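Local atomic coordinates of Lys-gingipain catalytic subunit (Porphyromonas gingivalis, PDB entry 6I9A), a protein that cleaves proteins after lysine as a secreted calcium-binding cysteine protease and may act as a virulence factor in periodontal disease. Residues G412-N415 with V419-V422; G39-V44 with S423-I428; K29-W34 with L360-V365; V407-G412 with G432-V437; V136-K141 with N237-F242. One frame throughout, in Å; residues are numbered along the deposited sequence. Where two conformers were deposited one is given.

Interaction 1 (G412-N415 with V419-V422); sequences GVAN and VATV
A beta hairpin of the C-terminal Ig-like domain closes where Asn415 meets Val419, the two arms running antiparallel, 163° apart. Asn415 grips the returning strand at two points. Its backbone N donates to Val419 O at 2.9 Å, and its side-chain OD1 accepts from Val419 N at 3.0 Å; both bonds are nearly straight, although each donor stands well above the carbonyl plane. With chi1 at 71°, CG sits between the backbone N and the carbonyl carbon, which folds the amide back beside Val419 and also lets OD1 take Ser417 N, as in an Asx turn. Asparagine suits the place because its short amide can stand in for a backbone carbonyl. Next along, a water spreads the arms: it donates to Val413 O at 2.8 Å and accepts from Thr421 N at 2.8 Å. Gly412, having no side chain, brings its CA within 3.6 Å of Thr421 O in a CA-H...O contact. The buried methyls Ala414 CB and Ala420 CB lie 4.2 Å apart, and Ala420 also rests on Val400 of strand 399-404, beyond strand 407-413. Such asparagine bonding closes the turn end of a beta hairpin in the Ig-like antiparallel sheet.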
# COMPACT_ATOMS: atom_id res chain seq x y z
N GLY A 412 0.70 -21.30 -4.98
CA GLY A 412 -0.61 -21.64 -5.47
C GLY A 412 -1.66 -20.94 -4.66
O GLY A 412 -1.45 -20.65 -3.48
N VAL A 413 -2.83 -20.76 -5.25
CA VAL A 413 -3.99 -20.16 -4.57
C VAL A 413 -5.00 -21.24 -4.24
O VAL A 413 -5.38 -22.01 -5.13
CB VAL A 413 -4.62 -19.07 -5.45
CG1 VAL A 413 -5.86 -18.50 -4.76
CG2 VAL A 413 -3.62 -17.95 -5.73
N ALA A 414 -5.45 -21.31 -3.01
CA ALA A 414 -6.51 -22.29 -2.67
C ALA A 414 -7.79 -21.97 -3.44
O ALA A 414 -8.29 -20.84 -3.42
CB ALA A 414 -6.78 -22.27 -1.18
N ASN A 415 -8.34 -22.98 -4.08
CA ASN A 415 -9.55 -22.85 -4.87
C ASN A 415 -10.79 -22.77 -3.94
O ASN A 415 -10.65 -22.75 -2.71
CB ASN A 415 -9.65 -24.00 -5.90
CG ASN A 415 -9.93 -25.35 -5.30
OD1 ASN A 415 -10.24 -25.52 -4.11
ND2 ASN A 415 -9.82 -26.39 -6.14
N VAL A 419 -8.41 -26.12 -1.83
CA VAL A 419 -7.24 -26.85 -2.28
C VAL A 419 -6.37 -25.96 -3.07
O VAL A 419 -6.79 -25.46 -4.11
CB VAL A 419 -7.66 -28.09 -3.13
CG1 VAL A 419 -6.43 -28.82 -3.65
CG2 VAL A 419 -8.53 -29.04 -2.33
N ALA A 420 -5.12 -25.77 -2.60
CA ALA A 420 -4.10 -25.04 -3.35
C ALA A 420 -3.20 -26.05 -4.05
O ALA A 420 -2.62 -26.91 -3.39
CB ALA A 420 -3.27 -24.16 -2.43
N THR A 421 -3.07 -25.90 -5.37
CA THR A 421 -2.13 -26.73 -6.12
C THR A 421 -0.90 -25.82 -6.30
O THR A 421 -0.92 -24.83 -7.05
CB THR A 421 -2.75 -27.23 -7.44
OG1 THR A 421 -3.90 -28.00 -7.11
CG2 THR A 421 -1.76 -28.09 -8.25
N VAL A 422 0.12 -26.09 -5.50
CA VAL A 422 1.34 -25.28 -5.48
C VAL A 422 2.23 -25.71 -6.63
O VAL A 422 2.77 -26.84 -6.62
CB VAL A 422 2.06 -25.42 -4.12
CG1 VAL A 422 3.35 -24.58 -4.09
CG2 VAL A 422 1.14 -25.01 -2.97
O HOH W 1 -4.32 -23.84 -6.89

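Interaction 2 (G39-V44 with S423-I428)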
# COMPACT_ATOMS: atom_id res chain seq x y z
N GLY A 39 5.61 -15.57 -1.15
CA GLY A 39 5.17 -15.93 -2.49
C GLY A 39 5.35 -14.91 -3.57
O GLY A 39 4.73 -15.01 -4.65
N PHE A 40 6.23 -13.89 -3.35
CA PHE A 40 6.50 -12.92 -4.42
C PHE A 40 7.68 -13.40 -5.22
O PHE A 40 8.77 -13.64 -4.66
CB PHE A 40 6.81 -11.54 -3.86
CG PHE A 40 5.69 -10.73 -3.25
CD1 PHE A 40 4.58 -11.34 -2.68
CD2 PHE A 40 5.78 -9.35 -3.20
CE1 PHE A 40 3.54 -10.56 -2.11
CE2 PHE A 40 4.78 -8.58 -2.55
CZ PHE A 40 3.66 -9.19 -2.09
N TYR A 41 7.51 -13.49 -6.54
CA TYR A 41 8.64 -13.70 -7.47
C TYR A 41 9.29 -12.36 -7.68
O TYR A 41 8.68 -11.45 -8.27
CB TYR A 41 8.12 -14.28 -8.78
CG TYR A 41 7.80 -15.76 -8.66
CD1 TYR A 41 8.81 -16.71 -8.73
CD2 TYR A 41 6.51 -16.20 -8.41
CE1 TYR A 41 8.53 -18.07 -8.61
CE2 TYR A 41 6.21 -17.55 -8.30
CZ TYR A 41 7.23 -18.49 -8.38
OH TYR A 41 6.93 -19.81 -8.24
N LEU A 42 10.50 -12.19 -7.18
CA LEU A 42 11.21 -10.92 -7.18
C LEU A 42 12.22 -10.83 -8.28
O LEU A 42 12.96 -11.79 -8.51
CB LEU A 42 11.98 -10.82 -5.86
CG LEU A 42 11.08 -10.81 -4.59
CD1 LEU A 42 11.95 -10.95 -3.35
CD2 LEU A 42 10.23 -9.53 -4.49
N ASP A 43 12.30 -9.68 -8.94
CA ASP A 43 13.32 -9.39 -9.94
C ASP A 43 13.99 -8.13 -9.41
O ASP A 43 13.40 -7.04 -9.44
CB ASP A 43 12.67 -9.20 -11.31
CG ASP A 43 13.65 -9.10 -12.46
OD1 ASP A 43 14.86 -9.39 -12.26
OD2 ASP A 43 13.20 -8.73 -13.56
N VAL A 44 15.16 -8.27 -8.81
CA VAL A 44 15.80 -7.20 -8.03
C VAL A 44 17.01 -6.63 -8.70
O VAL A 44 17.93 -7.36 -9.05
CB VAL A 44 16.20 -7.72 -6.63
CG1 VAL A 44 16.69 -6.60 -5.74
CG2 VAL A 44 15.01 -8.45 -5.96
N SER A 423 2.37 -24.86 -7.61
CA SER A 423 3.14 -25.14 -8.83
C SER A 423 4.59 -24.84 -8.53
O SER A 423 4.97 -23.70 -8.19
CB SER A 423 2.62 -24.29 -9.99
OG SER A 423 2.70 -22.90 -9.68
N MET A 424 5.44 -25.86 -8.69
CA MET A 424 6.85 -25.74 -8.34
C MET A 424 7.66 -25.27 -9.51
O MET A 424 8.01 -26.05 -10.40
CB MET A 424 7.38 -27.09 -7.82
CG MET A 424 6.62 -27.60 -6.63
SD MET A 424 6.65 -26.48 -5.20
CE MET A 424 8.36 -26.59 -4.78
N THR A 425 7.97 -23.97 -9.56
CA THR A 425 8.81 -23.40 -10.61
C THR A 425 10.26 -23.80 -10.40
O THR A 425 11.05 -23.84 -11.35
CB THR A 425 8.60 -21.89 -10.67
OG1 THR A 425 8.81 -21.33 -9.37
CG2 THR A 425 7.21 -21.55 -11.22
N LYS A 426 10.62 -24.13 -9.16
CA LYS A 426 11.89 -24.75 -8.79
C LYS A 426 11.51 -26.00 -8.04
O LYS A 426 10.88 -25.93 -6.99
CB LYS A 426 12.75 -23.81 -7.94
CG LYS A 426 14.10 -24.44 -7.56
CD LYS A 426 14.93 -23.45 -6.69
CE LYS A 426 16.21 -24.08 -6.15
NZ LYS A 426 17.10 -24.55 -7.23
N GLN A 427 11.89 -27.18 -8.57
CA GLN A 427 11.51 -28.40 -7.86
C GLN A 427 12.43 -28.64 -6.68
O GLN A 427 13.54 -28.10 -6.60
CB GLN A 427 11.48 -29.62 -8.81
CG GLN A 427 10.42 -29.48 -9.90
CD GLN A 427 10.25 -30.76 -10.68
OE1 GLN A 427 10.89 -31.79 -10.39
NE2 GLN A 427 9.35 -30.71 -11.63
N ILE A 428 11.92 -29.41 -5.69
CA ILE A 428 12.72 -29.79 -4.52
C ILE A 428 13.58 -30.99 -4.90
O ILE A 428 13.07 -32.05 -5.25
CB ILE A 428 11.80 -30.09 -3.33
CG1 ILE A 428 11.07 -28.79 -2.91
CG2 ILE A 428 12.56 -30.69 -2.14
CD1 ILE A 428 10.07 -28.95 -1.75
O HOH W 2 4.35 -20.58 -8.84
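Tyr41 and Thr425 mark the closest approach of two backbones that never touch: their CA atoms are 10.2 Å apart. Tyr41 lies on an outermost strand of the four-stranded parallel sheet, while the 423-428 segment leaves its strand after Met424 and turns away as loop. A tyrosine spans the gap. Its CG lies anti to the carbonyl carbon (chi1 -77°), and the ring reaches across so that its phenol and the threonine side chain come from opposite directions. Tyr41 OH and Thr425 OG1 are hydrogen-bonded at 2.7 Å, with OG1 at the ring edge near its plane; either hydroxyl could be the donor. Thr425 also offers its methyl, CG2 lying 3.5 Å from Tyr41 OH, and its OG1 has a second partner in Tyr409 O. The phenol is held again through water 2, which is 2.8 Å from Tyr41 OH and 3.0 Å from Ser423 OG, a hydroxyl itself bonded to Thr411 O. Tyrosine suits the spot by combining length with a polar end, and its side chain also packs on Pro13, Leu408 and Thr411. The contact is a small polar bridge at the surface, part of the interface between the catalytic and Ig-like domains.

Interaction 3 (K29-W34 with L360-V365)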
# COMPACT_ATOMS: atom_id res chain seq x y z
N LYS A 29 17.91 -6.81 2.26
CA LYS A 29 17.81 -8.27 2.26
C LYS A 29 16.68 -8.86 3.14
O LYS A 29 15.98 -9.73 2.63
CB LYS A 29 19.16 -8.91 2.63
CG LYS A 29 19.15 -10.40 2.28
CD LYS A 29 20.50 -11.03 2.02
CE LYS A 29 20.40 -12.55 2.10
NZ LYS A 29 19.35 -13.14 1.20
N PRO A 30 16.46 -8.46 4.41
CA PRO A 30 15.40 -9.13 5.19
C PRO A 30 14.01 -8.90 4.60
O PRO A 30 13.12 -9.76 4.71
CB PRO A 30 15.51 -8.50 6.59
CG PRO A 30 16.87 -7.90 6.65
CD PRO A 30 17.25 -7.53 5.25
N TRP A 31 13.82 -7.74 3.93
CA TRP A 31 12.52 -7.46 3.29
C TRP A 31 12.38 -8.36 2.06
O TRP A 31 11.30 -8.98 1.88
CB TRP A 31 12.48 -5.98 2.92
CG TRP A 31 11.18 -5.48 2.37
CD1 TRP A 31 10.07 -5.09 3.08
CD2 TRP A 31 10.90 -5.18 0.99
NE1 TRP A 31 9.12 -4.56 2.22
CE2 TRP A 31 9.61 -4.60 0.94
CE3 TRP A 31 11.61 -5.33 -0.21
CZ2 TRP A 31 9.03 -4.18 -0.26
CZ3 TRP A 31 11.05 -4.90 -1.40
CH2 TRP A 31 9.76 -4.34 -1.42
N LEU A 32 13.42 -8.48 1.23
CA LEU A 32 13.34 -9.38 0.08
C LEU A 32 13.15 -10.84 0.50
O LEU A 32 12.38 -11.58 -0.12
CB LEU A 32 14.64 -9.26 -0.76
CG LEU A 32 14.88 -7.87 -1.36
CD1 LEU A 32 16.28 -7.81 -1.93
CD2 LEU A 32 13.79 -7.44 -2.36
N THR A 33 13.80 -11.25 1.57
CA THR A 33 13.65 -12.63 2.07
C THR A 33 12.19 -12.92 2.39
O THR A 33 11.62 -13.92 1.98
CB THR A 33 14.54 -12.87 3.27
OG1 THR A 33 15.91 -12.75 2.85
CG2 THR A 33 14.30 -14.22 3.93
N TRP A 34 11.56 -12.01 3.17
CA TRP A 34 10.15 -12.19 3.55
C TRP A 34 9.22 -12.14 2.35
O TRP A 34 8.30 -12.95 2.24
CB TRP A 34 9.77 -11.17 4.61
CG TRP A 34 8.30 -11.05 4.86
CD1 TRP A 34 7.56 -9.91 4.66
CD2 TRP A 34 7.37 -12.06 5.27
NE1 TRP A 34 6.26 -10.13 5.01
CE2 TRP A 34 6.10 -11.44 5.37
CE3 TRP A 34 7.48 -13.44 5.60
CZ2 TRP A 34 4.96 -12.14 5.75
CZ3 TRP A 34 6.34 -14.12 5.96
CH2 TRP A 34 5.11 -13.49 6.05
N LEU A 360 4.35 6.03 -0.15
CA LEU A 360 5.68 6.01 0.49
C LEU A 360 5.63 4.89 1.54
O LEU A 360 4.61 4.67 2.20
CB LEU A 360 6.01 7.36 1.12
CG LEU A 360 6.26 8.45 0.07
CD1 LEU A 360 6.07 9.86 0.66
CD2 LEU A 360 7.68 8.31 -0.51
N GLY A 361 6.73 4.14 1.65
CA GLY A 361 6.67 2.91 2.42
C GLY A 361 6.13 1.78 1.55
O GLY A 361 6.23 1.84 0.32
N ASP A 362 5.63 0.70 2.15
CA ASP A 362 5.41 -0.53 1.40
C ASP A 362 3.96 -0.67 0.95
O ASP A 362 3.05 -1.04 1.70
CB ASP A 362 5.83 -1.72 2.28
CG ASP A 362 5.78 -3.06 1.54
OD1 ASP A 362 5.27 -3.09 0.40
OD2 ASP A 362 6.30 -4.06 2.10
N GLY A 363 3.76 -0.41 -0.34
CA GLY A 363 2.45 -0.48 -0.96
C GLY A 363 1.92 -1.89 -1.20
O GLY A 363 0.73 -2.09 -1.49
N SER A 364 2.80 -2.90 -1.03
CA SER A 364 2.40 -4.30 -1.22
C SER A 364 1.79 -4.92 0.02
O SER A 364 1.31 -6.05 -0.03
CB SER A 364 3.55 -5.16 -1.74
OG SER A 364 4.52 -5.41 -0.73
N VAL A 365 1.79 -4.20 1.15
CA VAL A 365 1.14 -4.72 2.38
C VAL A 365 -0.36 -4.84 2.11
O VAL A 365 -0.98 -3.97 1.46
CB VAL A 365 1.41 -3.76 3.56
CG1 VAL A 365 0.56 -4.13 4.78
CG2 VAL A 365 2.90 -3.75 3.92
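Trp31 and Asp362 account for nearly all of this buried contact, which turns on a single bond: Trp31 NE1 donates to Asp362 OD2 at 2.9 Å, bent to 149° at the hydrogen. The oxygen lies close to the indole plane, at the ring edge, but the N-H comes to it from well above the carboxylate plane, and the two planes stand 61° apart. Trp31 CG is turned anti to the backbone N (chi1 -175°), which carries the indole out from the helix, and the same edge continues past the bond, with Trp31 CZ2 at 3.6 Å from Asp362 OD2. The other carboxylate oxygen is occupied within its own loop. Asp362 OD1 accepts from Ser364 OG at 2.7 Å on its syn side and from Ser364 N at 2.9 Å on its anti side, the latter an Asx turn. Lys35 completes the group with a salt bridge to OD2, so the buried carboxylate is probably kept ionised. Tryptophan fits by pairing a large apolar surface with one N-H. Around them, helix 25-37 supplies the indole, which rests on Phe119 and Met121 of strand 117-121; Val136 of helix 126-141 packs against Asp362, just beyond the end of strand 357-361.

Interaction 4 (V407-G412 with G432-V437)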
# COMPACT_ATOMS: atom_id res chain seq x y z
N VAL A 407 14.64 -18.25 -1.08
CA VAL A 407 14.43 -18.51 -2.50
C VAL A 407 13.05 -19.14 -2.65
O VAL A 407 12.75 -20.13 -1.98
CB VAL A 407 15.52 -19.46 -3.06
CG1 VAL A 407 15.21 -19.85 -4.53
CG2 VAL A 407 16.93 -18.87 -2.90
N LEU A 408 12.20 -18.54 -3.48
CA LEU A 408 10.85 -19.04 -3.68
C LEU A 408 10.90 -20.22 -4.64
O LEU A 408 11.40 -20.08 -5.76
CB LEU A 408 10.00 -17.91 -4.24
CG LEU A 408 8.55 -18.23 -4.52
CD1 LEU A 408 7.81 -18.77 -3.28
CD2 LEU A 408 7.84 -16.99 -5.03
N TYR A 409 10.22 -21.33 -4.27
CA TYR A 409 10.21 -22.53 -5.13
C TYR A 409 8.85 -22.72 -5.78
O TYR A 409 8.78 -23.30 -6.87
CB TYR A 409 10.53 -23.80 -4.29
CG TYR A 409 11.99 -24.00 -3.92
CD1 TYR A 409 12.69 -23.05 -3.16
CD2 TYR A 409 12.64 -25.19 -4.24
CE1 TYR A 409 14.00 -23.28 -2.76
CE2 TYR A 409 13.93 -25.44 -3.79
CZ TYR A 409 14.61 -24.47 -3.08
OH TYR A 409 15.91 -24.69 -2.70
N GLY A 410 7.74 -22.30 -5.16
CA GLY A 410 6.45 -22.54 -5.77
C GLY A 410 5.35 -21.81 -5.05
O GLY A 410 5.49 -21.48 -3.86
N THR A 411 4.26 -21.57 -5.76
CA THR A 411 3.08 -20.90 -5.19
C THR A 411 1.80 -21.51 -5.71
O THR A 411 1.77 -22.08 -6.82
CB THR A 411 3.07 -19.39 -5.53
OG1 THR A 411 2.83 -19.19 -6.93
CG2 THR A 411 4.34 -18.66 -5.13
N GLY A 412 0.70 -21.30 -4.98
CA GLY A 412 -0.61 -21.64 -5.47
C GLY A 412 -1.66 -20.94 -4.66
O GLY A 412 -1.45 -20.65 -3.48
N GLY A 432 16.27 -30.73 3.31
CA GLY A 432 16.31 -29.49 4.06
C GLY A 432 14.98 -29.19 4.71
O GLY A 432 14.04 -29.96 4.55
N ASN A 433 14.96 -28.08 5.45
CA ASN A 433 13.75 -27.60 6.11
C ASN A 433 13.12 -26.53 5.21
O ASN A 433 13.70 -25.45 5.08
CB ASN A 433 14.07 -27.05 7.52
CG ASN A 433 12.98 -27.35 8.53
OD1 ASN A 433 11.93 -27.92 8.21
ND2 ASN A 433 13.22 -26.98 9.78
N TYR A 434 11.98 -26.85 4.57
CA TYR A 434 11.36 -25.90 3.65
C TYR A 434 10.31 -25.05 4.34
O TYR A 434 9.52 -25.59 5.11
CB TYR A 434 10.75 -26.67 2.46
CG TYR A 434 11.86 -27.20 1.56
CD1 TYR A 434 12.58 -28.34 1.91
CD2 TYR A 434 12.22 -26.53 0.40
CE1 TYR A 434 13.63 -28.80 1.12
CE2 TYR A 434 13.26 -26.99 -0.41
CZ TYR A 434 13.99 -28.10 -0.01
OH TYR A 434 15.03 -28.52 -0.81
N ASP A 435 10.31 -23.76 4.04
CA ASP A 435 9.32 -22.86 4.63
C ASP A 435 8.02 -22.94 3.83
O ASP A 435 8.06 -22.96 2.61
CB ASP A 435 9.89 -21.42 4.62
CG ASP A 435 11.19 -21.33 5.42
OD1 ASP A 435 12.26 -21.05 4.82
OD2 ASP A 435 11.15 -21.63 6.63
N VAL A 436 6.92 -22.89 4.54
CA VAL A 436 5.59 -22.87 3.95
C VAL A 436 4.88 -21.72 4.57
O VAL A 436 4.72 -21.67 5.79
CB VAL A 436 4.80 -24.18 4.16
CG1 VAL A 436 3.44 -24.11 3.48
CG2 VAL A 436 5.60 -25.38 3.64
N VAL A 437 4.44 -20.76 3.76
CA VAL A 437 3.75 -19.54 4.23
C VAL A 437 2.42 -19.49 3.57
O VAL A 437 2.30 -19.71 2.35
CB VAL A 437 4.61 -18.27 3.97
CG1 VAL A 437 3.83 -17.00 4.33
CG2 VAL A 437 5.91 -18.33 4.77
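Tyr409 and Tyr434 share the same side-chain setting, CG anti to the carbonyl carbon and beside the backbone N, with chi1 at -77° and -71°. From strands on which the CA atoms of Tyr409 and Tyr434 are 9.5 Å apart, both rings swing to the same side of the sheet and meet in a T-shaped pair. The planes stand at 89° and the ring centroids of Tyr409 and Tyr434 are 5.5 Å apart. Tyr434 supplies the edge and Tyr409 the face: Tyr434 CE2 hangs 3.7 Å above the plane of the Tyr409 ring, displaced toward its rim. There it lies 3.8 Å from Tyr409 CE2 and 3.9 Å from Tyr409 CZ. The two strands are not neighbours in the sheet, because strand 399-404 runs between them, and its Lys404 touches both tyrosine side chains. A classic beta bulge, in which Tyr409 and Gly410 both face Ile402, occurs exactly where the first ring leaves its strand. The second ring is fixed at its far end by a hydrogen bond of Tyr434 OH with Glu430 O, and it packs further on Ile428 and Val452. Tyrosine suits both places, being broad enough to bridge over an intervening strand and flat enough to act as wall or wedge. Chemically, the perpendicular geometry sets the slightly positive C-H rim of Tyr434 against the electron-rich face of Tyr409, so weak electrostatic attraction should add to dispersion. The bond from Tyr434 OH meanwhile satisfies a polar group that would otherwise be costly to bury.

Interaction 5 (V136-K141 with N237-F242)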
# COMPACT_ATOMS: atom_id res chain seq x y z
N VAL A 136 7.19 -3.03 8.64
CA VAL A 136 6.47 -3.89 7.67
C VAL A 136 6.49 -5.34 8.12
O VAL A 136 5.47 -6.01 8.10
CB VAL A 136 7.09 -3.75 6.27
CG1 VAL A 136 6.52 -4.80 5.33
CG2 VAL A 136 6.87 -2.34 5.75
N LEU A 137 7.66 -5.84 8.55
CA LEU A 137 7.80 -7.25 8.95
C LEU A 137 6.92 -7.55 10.16
O LEU A 137 6.25 -8.58 10.20
CB LEU A 137 9.28 -7.56 9.28
CG LEU A 137 10.24 -7.58 8.08
CD1 LEU A 137 11.67 -7.77 8.53
CD2 LEU A 137 9.86 -8.72 7.14
N MET A 138 6.93 -6.66 11.16
CA MET A 138 6.11 -6.92 12.34
C MET A 138 4.63 -6.94 11.97
O MET A 138 3.85 -7.79 12.41
CB MET A 138 6.36 -5.86 13.42
CG MET A 138 5.38 -6.03 14.56
SD MET A 138 5.84 -5.23 16.10
CE MET A 138 7.14 -6.40 16.65
N TYR A 139 4.23 -5.99 11.09
CA TYR A 139 2.83 -5.92 10.73
C TYR A 139 2.38 -7.13 9.91
O TYR A 139 1.37 -7.78 10.22
CB TYR A 139 2.58 -4.62 9.92
CG TYR A 139 1.11 -4.39 9.63
CD1 TYR A 139 0.29 -3.72 10.55
CD2 TYR A 139 0.54 -4.83 8.44
CE1 TYR A 139 -1.04 -3.52 10.30
CE2 TYR A 139 -0.81 -4.63 8.17
CZ TYR A 139 -1.58 -3.94 9.09
OH TYR A 139 -2.90 -3.72 8.81
N GLU A 140 3.16 -7.49 8.87
CA GLU A 140 2.77 -8.57 7.96
C GLU A 140 2.92 -9.97 8.57
O GLU A 140 2.16 -10.88 8.23
CB GLU A 140 3.60 -8.51 6.67
CG GLU A 140 3.34 -7.25 5.86
CD GLU A 140 3.78 -7.47 4.42
OE1 GLU A 140 4.97 -7.77 4.19
OE2 GLU A 140 2.94 -7.32 3.51
N LYS A 141 3.92 -10.15 9.44
CA LYS A 141 4.10 -11.42 10.15
C LYS A 141 3.23 -11.46 11.39
O LYS A 141 3.11 -12.52 12.04
CB LYS A 141 5.56 -11.62 10.56
CG LYS A 141 6.46 -11.80 9.33
CD LYS A 141 7.87 -12.10 9.84
CE LYS A 141 8.82 -12.47 8.74
NZ LYS A 141 10.05 -13.12 9.34
N ASN A 237 4.33 4.93 19.51
CA ASN A 237 3.55 3.74 19.17
C ASN A 237 4.43 2.55 18.77
O ASN A 237 4.25 1.93 17.72
CB ASN A 237 2.56 4.06 18.02
CG ASN A 237 3.17 4.58 16.75
OD1 ASN A 237 3.97 5.53 16.76
ND2 ASN A 237 2.84 3.95 15.63
N LYS A 238 5.37 2.20 19.66
CA LYS A 238 6.20 1.02 19.44
C LYS A 238 5.29 -0.17 19.27
O LYS A 238 4.33 -0.36 20.03
CB LYS A 238 7.22 0.84 20.58
CG LYS A 238 8.08 -0.43 20.42
CD LYS A 238 9.21 -0.50 21.44
CE LYS A 238 9.85 -1.87 21.44
NZ LYS A 238 10.93 -1.98 22.46
N ASP A 239 5.58 -0.98 18.23
CA ASP A 239 4.87 -2.21 17.90
C ASP A 239 3.42 -1.99 17.48
O ASP A 239 2.68 -2.95 17.38
CB ASP A 239 4.93 -3.21 19.07
CG ASP A 239 6.31 -3.70 19.48
OD1 ASP A 239 7.25 -3.60 18.68
OD2 ASP A 239 6.46 -4.15 20.62
N LYS A 240 3.04 -0.74 17.14
CA LYS A 240 1.64 -0.45 16.79
C LYS A 240 1.60 0.41 15.53
O LYS A 240 1.20 1.59 15.54
CB LYS A 240 0.96 0.25 17.98
CG LYS A 240 0.79 -0.72 19.19
CD LYS A 240 0.15 -0.01 20.37
CE LYS A 240 1.03 1.06 20.98
NZ LYS A 240 0.60 1.49 22.37
N TYR A 241 2.05 -0.19 14.41
CA TYR A 241 2.27 0.57 13.19
C TYR A 241 1.03 0.64 12.35
O TYR A 241 0.28 -0.30 12.17
CB TYR A 241 3.46 -0.02 12.40
CG TYR A 241 4.64 -0.20 13.33
CD1 TYR A 241 5.12 0.86 14.09
CD2 TYR A 241 5.19 -1.46 13.54
CE1 TYR A 241 6.12 0.67 15.05
CE2 TYR A 241 6.22 -1.67 14.48
CZ TYR A 241 6.68 -0.59 15.23
OH TYR A 241 7.65 -0.72 16.20
N PHE A 242 0.83 1.83 11.73
CA PHE A 242 -0.39 2.10 10.97
C PHE A 242 -0.14 2.41 9.49
O PHE A 242 0.99 2.75 9.08
CB PHE A 242 -1.19 3.26 11.65
CG PHE A 242 -0.37 4.50 12.00
CD1 PHE A 242 -0.02 5.44 11.03
CD2 PHE A 242 -0.01 4.75 13.32
CE1 PHE A 242 0.74 6.55 11.37
CE2 PHE A 242 0.72 5.86 13.66
CZ PHE A 242 1.07 6.77 12.71
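Met138 reaches from helix 126-141 toward Asp239 in the turn 237-240 and Tyr241 just after it. Its CB points that way, and CG, set anti to the backbone N (chi1 173°), carries the chain outward to SD, where contact begins. The sulfur is 3.4 Å from Asp239 OD1 and 3.6 Å from Asp239 CA, and it approaches Tyr241 CE2 at 3.9 Å. SD is 5.2 Å from the centroid of the Tyr241 ring and oblique to it, 66° off the normal. A bend at the last torsion then brings the terminal CE near the carboxylate, 3.5 Å from Asp239 OD1. Methionine suits this place because its flexible, polarisable tip can lie against both an aromatic ring and a polar turn. The turn is stiffened internally: Asp239 N donates to Tyr241 OH at 2.9 Å, and Asn237 ND2 donates to Lys240 O at 2.9 Å. Asp239 takes the left-handed backbone conformation that the third position of a type II turn requires. Beside this, Tyr139 CD1 rests 3.8 Å from Tyr241 O, a carbonyl bonded to Tyr149 OH. The arrangement is a Met-aromatic contact packing a helix against the type II beta turn before strand 242-247 of the catalytic domain's mixed sheet.

How the interactions relate
Interactions 1 and 4 share Gly412 and strand 407-413 of the Ig-like domain. Interaction 2, centred about 8 Å from interaction 4, ties that domain to the catalytic one; Ser423 N lies 2.9 Å from Thr411 O, a probable hydrogen bond between the two contacts. Interactions 3 and 5 lie within the catalytic domain, centres about 12 Å apart, and join where Trp34 NE1 meets Glu140 OE1 at 2.8 Å. Interaction 3 also touches interaction 2, through Leu42 CD1 at 3.3 Å from Leu32 O, and interaction 4, through Trp34 and Val437. All five lie away from catalytic Cys249 and the bound inhibitor; Tyr139 comes about 12 Å from a sodium ion, side chain to metal.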